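Local coordinates for periplasmic binding protein/LacI transcriptional regulator (Brachyspira murdochii, PDB 4KQC) that probably binds a carbohydrate as the solute-binding component of a bacterial ABC transporter, at residues 6-11 with 56-61. Sequence-based numbering, arbitrary orientation.
Sequences YIAVVS and DSEINK
Tyr6 meets Glu58 through its phenol oxygen, and the pair illustrates how a buried carboxylate on the inner side of a helix can be satisfied against a strand. A chi1 of 178° sends the tyrosine ring forward along the strand and so brings its hydroxyl to the glutamate. There OH donates to Glu58 OE1 at 2.6 Å, arriving at the syn lone pair of that oxygen. Ring and carboxylate planes are turned 44° apart, with OE1 at the ring edge. Lys61, extended beyond CG, completes the cluster: NZ forms a salt bridge to Glu58 OE2 at 2.8 Å. The same NZ makes a weak hydrogen bond to Tyr6 OH at 3.3 Å. Each oxygen of the buried carboxylate thus has its own donor, and OE1 receives a further weak bond from Ser38 of the neighbouring strand. Were Glu58 an alanine, the Tyr6 hydroxyl would probably lose its acceptor and the Lys61 ammonium its salt-bridge partner. Ala8 comes next, its CB 3.8 Å from Glu58 CB and 3.3 Å from Glu58 OE1; this small side chain lets the bent glutamate lie close over the strand. The setting is a beta-alpha-beta crossover in one lobe of a type I periplasmic binding protein fold: helix 48-60 links parallel strands 36-40 and 66-68, passing over strand 6-10 between them. The axis of residues 56-60 runs 9.1 Å from that of strand 6-10, nearly antiparallel at 171°. Farther along, Val10 places CG2 4.1 Å from Glu58 CG, the two side chains passing in opposite directions, while Val10 also touches Phe68.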
loop_
_atom_site.group_PDB
_atom_site.type_symbol
_atom_site.label_atom_id
_atom_site.label_comp_id
_atom_site.label_asym_id
_atom_site.label_seq_id
_atom_site.Cartn_x
_atom_site.Cartn_y
_atom_site.Cartn_z
ATOM N N TYR A 6 27.804 10.635 -1.011
ATOM C CA TYR A 6 26.630 11.099 -0.297
ATOM C C TYR A 6 25.390 11.010 -1.174
ATOM O O TYR A 6 25.378 11.496 -2.277
ATOM C CB TYR A 6 26.780 12.566 0.165
ATOM C CG TYR A 6 25.545 13.129 0.879
ATOM C CD1 TYR A 6 25.292 12.893 2.239
ATOM C CD2 TYR A 6 24.641 13.958 0.193
ATOM C CE1 TYR A 6 24.160 13.431 2.851
ATOM C CE2 TYR A 6 23.510 14.497 0.800
ATOM C CZ TYR A 6 23.303 14.243 2.130
ATOM O OH TYR A 6 22.191 14.783 2.724
ATOM N N ILE A 7 24.368 10.353 -0.633
ATOM C CA ILE A 7 23.087 10.198 -1.337
ATOM C C ILE A 7 21.935 10.651 -0.449
ATOM O O ILE A 7 21.854 10.323 0.752
ATOM C CB ILE A 7 22.877 8.712 -1.750
ATOM C CG1 ILE A 7 23.825 8.348 -2.898
ATOM C CG2 ILE A 7 21.413 8.472 -2.173
ATOM C CD1 ILE A 7 23.851 6.860 -3.266
ATOM N N ALA A 8 21.058 11.466 -1.005
ATOM C CA ALA A 8 19.903 11.989 -0.295
ATOM C C ALA A 8 18.740 11.052 -0.453
ATOM O O ALA A 8 18.407 10.646 -1.584
ATOM C CB ALA A 8 19.513 13.329 -0.879
ATOM N N VAL A 9 18.147 10.684 0.673
ATOM C CA VAL A 9 16.937 9.897 0.684
ATOM C C VAL A 9 15.797 10.696 1.320
ATOM O O VAL A 9 15.871 11.028 2.512
ATOM C CB VAL A 9 17.092 8.573 1.430
ATOM C CG1 VAL A 9 15.796 7.792 1.356
ATOM C CG2 VAL A 9 18.247 7.781 0.810
ATOM N N VAL A 10 14.789 11.077 0.519
ATOM C CA VAL A 10 13.661 11.855 0.996
ATOM C C VAL A 10 12.472 10.930 1.082
ATOM O O VAL A 10 11.992 10.446 0.065
ATOM C CB VAL A 10 13.434 13.068 0.086
ATOM C CG1 VAL A 10 12.206 13.825 0.552
ATOM C CG2 VAL A 10 14.684 13.940 0.035
ATOM N N SER A 11 12.051 10.648 2.312
ATOM C CA SER A 11 11.107 9.619 2.622
ATOM C C SER A 11 9.743 10.236 2.933
ATOM O O SER A 11 9.621 11.503 2.980
ATOM C CB SER A 11 11.576 8.888 3.907
ATOM O OG SER A 11 11.399 9.744 5.042
ATOM N N ASP A 56 14.121 20.298 -1.715
ATOM C CA ASP A 56 14.948 21.398 -2.144
ATOM C C ASP A 56 16.259 21.530 -1.427
ATOM O O ASP A 56 17.292 21.777 -2.067
ATOM C CB ASP A 56 14.188 22.699 -1.961
ATOM C CG ASP A 56 13.185 22.943 -3.129
ATOM O OD1 ASP A 56 13.485 22.527 -4.272
ATOM O OD2 ASP A 56 12.147 23.609 -2.924
ATOM N N SER A 57 16.202 21.446 -0.097
ATOM C CA SER A 57 17.396 21.495 0.722
ATOM C C SER A 57 18.420 20.416 0.344
ATOM O O SER A 57 19.613 20.676 0.263
ATOM C CB SER A 57 16.980 21.462 2.213
ATOM O OG SER A 57 16.338 22.709 2.590
ATOM N N GLU A 58 17.961 19.200 0.051
ATOM C CA GLU A 58 18.826 18.131 -0.333
ATOM C C GLU A 58 19.399 18.362 -1.759
ATOM O O GLU A 58 20.566 18.062 -1.999
ATOM C CB GLU A 58 18.071 16.782 -0.252
ATOM C CG GLU A 58 17.766 16.335 1.167
ATOM C CD GLU A 58 19.028 16.159 2.016
ATOM O OE1 GLU A 58 19.929 15.462 1.564
ATOM O OE2 GLU A 58 19.208 16.801 3.100
ATOM N N ILE A 59 18.587 18.878 -2.661
ATOM C CA ILE A 59 19.062 19.164 -4.013
ATOM C C ILE A 59 20.236 20.163 -3.913
ATOM O O ILE A 59 21.255 20.044 -4.600
ATOM C CB ILE A 59 17.936 19.743 -4.885
ATOM C CG1 ILE A 59 16.857 18.712 -5.165
ATOM C CG2 ILE A 59 18.531 20.257 -6.190
ATOM C CD1 ILE A 59 15.584 19.264 -5.724
ATOM N N ASN A 60 20.067 21.176 -3.093
ATOM C CA ASN A 60 21.071 22.185 -2.923
ATOM C C ASN A 60 22.430 21.701 -2.453
ATOM O O ASN A 60 23.460 22.381 -2.679
ATOM C CB ASN A 60 20.566 23.277 -1.953
ATOM C CG ASN A 60 19.407 24.082 -2.475
ATOM O OD1 ASN A 60 19.089 24.039 -3.634
ATOM N ND2 ASN A 60 18.728 24.761 -1.581
ATOM N N LYS A 61 22.470 20.539 -1.785
ATOM C CA LYS A 61 23.710 19.868 -1.358
ATOM C C LYS A 61 24.560 19.238 -2.452
ATOM O O LYS A 61 25.689 18.724 -2.160
ATOM C CB LYS A 61 23.397 18.809 -0.311
ATOM C CG LYS A 61 22.755 19.393 0.947
ATOM C CD LYS A 61 22.508 18.282 1.972
ATOM C CE LYS A 61 21.927 18.812 3.259
ATOM N NZ LYS A 61 21.611 17.692 4.182
#